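Local coordinates for protein catalase-3 (Neurospora crassa, PDB 4AJ9) that breaks down hydrogen peroxide to water and oxygen with a heme cofactor, probably protecting the cell from its toxic effects, at residues T189-N197 with F459-E467. Numbering follows the deposited sequence.
Sequences TLFWAMSGN and FVINAIRFE
M194 lies along the helix that carries V460, A463, I464 and E467, touching all four. Its CB touches both V460 and A463, 4.2 Å from V460 CG1. With CG anti to the carbonyl carbon (chi1 -63°), the chain heads for I464, and M194 CG comes within 3.7 Å of I464 CG1, the two side chains crossing at about a right angle. A bend at chi2 (-64°) sets M194 SD against A463 CB, 3.8 Å away; a further bend at chi3 turns M194 CE to the carboxylate of E467, 3.7 Å from E467 CD. T171 and W177 are both hydrogen-bonded to E467 OE1. No conventional hydrogen bond joins the segments, but M194 O receives a nearly straight CA-H...O contact from V460 CA at 3.4 Å.

V460 spreads its two methyls, CG1 reaching M194 CB and, obliquely, the ring of F191, CG2 lying 3.7 Å from S195 CB. S195 OG turns back to bond W192 O at 2.6 Å and accepts from N197 N, forming an ST turn. Without its hydroxyl, as with an alanine here, both of these bonds would be gone and the turn would probably be freer to move.

This buried, mainly apolar contact, away from the heme, joins helix 187-193 and the turn following it, inserted between strands of the catalase beta-barrel domain, to helix 454-468 of the C-terminal helical domain. Helix 443-450 packs on F191 and S195 through F448, helix 174-182 meets L190 and I464 through W177, and helix 489-499 adds V495 against I464.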
loop_
_atom_site.group_PDB
_atom_site.type_symbol
_atom_site.label_atom_id
_atom_site.label_comp_id
_atom_site.label_asym_id
_atom_site.label_seq_id
_atom_site.Cartn_x
_atom_site.Cartn_y
_atom_site.Cartn_z
ATOM N N THR C 189 -6.077 -19.022 -30.887
ATOM C CA THR C 189 -5.314 -17.808 -30.664
ATOM C C THR C 189 -3.837 -18.057 -30.954
ATOM O O THR C 189 -3.148 -17.185 -31.474
ATOM C CB THR C 189 -5.512 -17.259 -29.229
ATOM O OG1 THR C 189 -6.900 -16.994 -29.017
ATOM C CG2 THR C 189 -4.733 -15.954 -29.030
ATOM N N LEU C 190 -3.355 -19.262 -30.653
ATOM C CA LEU C 190 -1.967 -19.592 -30.936
ATOM C C LEU C 190 -1.637 -19.394 -32.428
ATOM O O LEU C 190 -0.651 -18.742 -32.771
ATOM C CB LEU C 190 -1.647 -21.019 -30.478
ATOM C CG LEU C 190 -0.217 -21.521 -30.707
ATOM C CD1 LEU C 190 0.830 -20.673 -29.958
ATOM C CD2 LEU C 190 -0.123 -22.986 -30.314
ATOM N N PHE C 191 -2.467 -19.942 -33.310
ATOM C CA PHE C 191 -2.255 -19.799 -34.756
ATOM C C PHE C 191 -2.205 -18.330 -35.184
ATOM O O PHE C 191 -1.380 -17.934 -36.010
ATOM C CB PHE C 191 -3.334 -20.567 -35.542
ATOM C CG PHE C 191 -2.951 -21.985 -35.874
ATOM C CD1 PHE C 191 -2.562 -22.865 -34.876
ATOM C CD2 PHE C 191 -2.944 -22.426 -37.187
ATOM C CE1 PHE C 191 -2.190 -24.158 -35.184
ATOM C CE2 PHE C 191 -2.571 -23.719 -37.500
ATOM C CZ PHE C 191 -2.190 -24.585 -36.498
ATOM N N TRP C 192 -3.094 -17.515 -34.623
ATOM C CA TRP C 192 -3.081 -16.088 -34.915
ATOM C C TRP C 192 -1.777 -15.446 -34.426
ATOM O O TRP C 192 -1.198 -14.590 -35.105
ATOM C CB TRP C 192 -4.263 -15.382 -34.244
ATOM C CG TRP C 192 -5.609 -15.534 -34.949
ATOM C CD1 TRP C 192 -6.495 -16.567 -34.807
ATOM C CD2 TRP C 192 -6.222 -14.607 -35.869
ATOM N NE1 TRP C 192 -7.612 -16.344 -35.584
ATOM C CE2 TRP C 192 -7.471 -15.151 -36.241
ATOM C CE3 TRP C 192 -5.842 -13.369 -36.400
ATOM C CZ2 TRP C 192 -8.338 -14.508 -37.128
ATOM C CZ3 TRP C 192 -6.699 -12.735 -37.293
ATOM C CH2 TRP C 192 -7.938 -13.305 -37.640
ATOM N N ALA C 193 -1.326 -15.847 -33.239
ATOM C CA ALA C 193 -0.102 -15.271 -32.673
ATOM C C ALA C 193 1.129 -15.720 -33.470
ATOM O O ALA C 193 2.147 -15.026 -33.505
ATOM C CB ALA C 193 0.040 -15.653 -31.191
ATOM N N MET C 194 1.025 -16.888 -34.105
ATOM C CA MET C 194 2.092 -17.397 -34.972
ATOM C C MET C 194 2.035 -16.800 -36.379
ATOM O O MET C 194 2.913 -17.060 -37.195
ATOM C CB MET C 194 2.041 -18.926 -35.063
ATOM C CG MET C 194 2.264 -19.648 -33.741
ATOM S SD MET C 194 3.921 -19.348 -33.077
ATOM C CE MET C 194 3.528 -18.550 -31.513
ATOM N N SER C 195 1.005 -16.000 -36.660
ATOM C CA SER C 195 0.898 -15.326 -37.949
ATOM C C SER C 195 1.459 -13.911 -37.848
ATOM O O SER C 195 2.127 -13.564 -36.858
ATOM C CB SER C 195 -0.563 -15.288 -38.424
ATOM O OG SER C 195 -1.298 -14.281 -37.733
ATOM N N GLY C 196 1.208 -13.092 -38.866
ATOM C CA GLY C 196 1.666 -11.714 -38.837
ATOM C C GLY C 196 1.063 -10.920 -37.689
ATOM O O GLY C 196 1.611 -9.907 -37.265
ATOM N N ASN C 197 -0.084 -11.366 -37.180
ATOM C CA ASN C 197 -0.700 -10.665 -36.056
ATOM C C ASN C 197 0.241 -10.646 -34.847
ATOM O O ASN C 197 0.139 -9.779 -33.984
ATOM C CB ASN C 197 -2.034 -11.309 -35.663
ATOM C CG ASN C 197 -3.146 -10.994 -36.651
ATOM O OD1 ASN C 197 -3.084 -11.382 -37.817
ATOM N ND2 ASN C 197 -4.167 -10.287 -36.185
ATOM N N PHE C 459 4.760 -18.757 -43.013
ATOM C CA PHE C 459 5.213 -17.972 -41.865
ATOM C C PHE C 459 4.700 -18.574 -40.561
ATOM O O PHE C 459 5.437 -18.675 -39.578
ATOM C CB PHE C 459 4.768 -16.516 -41.980
ATOM C CG PHE C 459 5.529 -15.721 -43.007
ATOM C CD1 PHE C 459 6.829 -16.047 -43.326
ATOM C CD2 PHE C 459 4.942 -14.638 -43.639
ATOM C CE1 PHE C 459 7.531 -15.307 -44.257
ATOM C CE2 PHE C 459 5.635 -13.902 -44.572
ATOM C CZ PHE C 459 6.933 -14.237 -44.875
ATOM N N VAL C 460 3.424 -18.960 -40.556
ATOM C CA VAL C 460 2.824 -19.614 -39.394
ATOM C C VAL C 460 3.576 -20.899 -39.051
ATOM O O VAL C 460 3.972 -21.118 -37.901
ATOM C CB VAL C 460 1.332 -19.936 -39.631
ATOM C CG1 VAL C 460 0.803 -20.876 -38.554
ATOM C CG2 VAL C 460 0.482 -18.640 -39.730
ATOM N N ILE C 461 3.794 -21.747 -40.050
ATOM C CA ILE C 461 4.492 -23.010 -39.827
ATOM C C ILE C 461 5.920 -22.787 -39.313
ATOM O O ILE C 461 6.385 -23.474 -38.402
ATOM C CB ILE C 461 4.522 -23.850 -41.126
ATOM C CG1 ILE C 461 3.204 -24.609 -41.284
ATOM C CG2 ILE C 461 5.691 -24.832 -41.111
ATOM C CD1 ILE C 461 2.933 -25.061 -42.702
ATOM N N ASN C 462 6.615 -21.836 -39.926
ATOM C CA ASN C 462 7.981 -21.512 -39.541
ATOM C C ASN C 462 8.077 -20.916 -38.139
ATOM O O ASN C 462 9.064 -21.122 -37.443
ATOM C CB ASN C 462 8.630 -20.581 -40.569
ATOM C CG ASN C 462 8.985 -21.304 -41.858
ATOM O OD1 ASN C 462 8.911 -22.535 -41.931
ATOM N ND2 ASN C 462 9.386 -20.551 -42.864
ATOM N N ALA C 463 7.058 -20.163 -37.739
ATOM C CA ALA C 463 7.015 -19.629 -36.385
ATOM C C ALA C 463 6.826 -20.781 -35.396
ATOM O O ALA C 463 7.486 -20.850 -34.355
ATOM C CB ALA C 463 5.899 -18.594 -36.253
ATOM N N ILE C 464 5.928 -21.703 -35.729
ATOM C CA ILE C 464 5.714 -22.871 -34.876
ATOM C C ILE C 464 6.976 -23.723 -34.807
ATOM O O ILE C 464 7.355 -24.195 -33.731
ATOM C CB ILE C 464 4.527 -23.727 -35.355
ATOM C CG1 ILE C 464 3.230 -22.902 -35.324
ATOM C CG2 ILE C 464 4.399 -24.985 -34.491
ATOM C CD1 ILE C 464 2.002 -23.620 -35.958
ATOM N N ARG C 465 7.631 -23.914 -35.953
ATOM C CA ARG C 465 8.917 -24.622 -35.977
ATOM C C ARG C 465 9.941 -23.943 -35.067
ATOM O O ARG C 465 10.629 -24.598 -34.285
ATOM C CB ARG C 465 9.491 -24.675 -37.404
ATOM C CG ARG C 465 8.781 -25.629 -38.353
ATOM C CD ARG C 465 9.279 -25.416 -39.802
ATOM N NE ARG C 465 8.900 -26.505 -40.701
ATOM C CZ ARG C 465 9.016 -26.464 -42.028
ATOM N NH1 ARG C 465 9.475 -25.373 -42.636
ATOM N NH2 ARG C 465 8.658 -27.517 -42.754
ATOM N N PHE C 466 10.062 -22.626 -35.190
ATOM C CA PHE C 466 11.041 -21.897 -34.382
ATOM C C PHE C 466 10.744 -22.116 -32.891
ATOM O O PHE C 466 11.601 -22.587 -32.138
ATOM C CB PHE C 466 11.030 -20.404 -34.743
ATOM C CG PHE C 466 11.818 -19.535 -33.791
ATOM C CD1 PHE C 466 11.217 -19.013 -32.655
ATOM C CD2 PHE C 466 13.154 -19.227 -34.044
ATOM C CE1 PHE C 466 11.930 -18.209 -31.769
ATOM C CE2 PHE C 466 13.882 -18.420 -33.163
ATOM C CZ PHE C 466 13.266 -17.906 -32.024
ATOM N N GLU C 467 9.514 -21.798 -32.489
ATOM C CA GLU C 467 9.082 -21.891 -31.091
ATOM C C GLU C 467 9.174 -23.289 -30.495
ATOM O O GLU C 467 9.731 -23.475 -29.415
ATOM C CB GLU C 467 7.649 -21.363 -30.939
ATOM C CG GLU C 467 7.504 -19.894 -31.331
ATOM C CD GLU C 467 6.990 -19.024 -30.201
ATOM O OE1 GLU C 467 6.468 -19.576 -29.205
ATOM O OE2 GLU C 467 7.103 -17.783 -30.312
#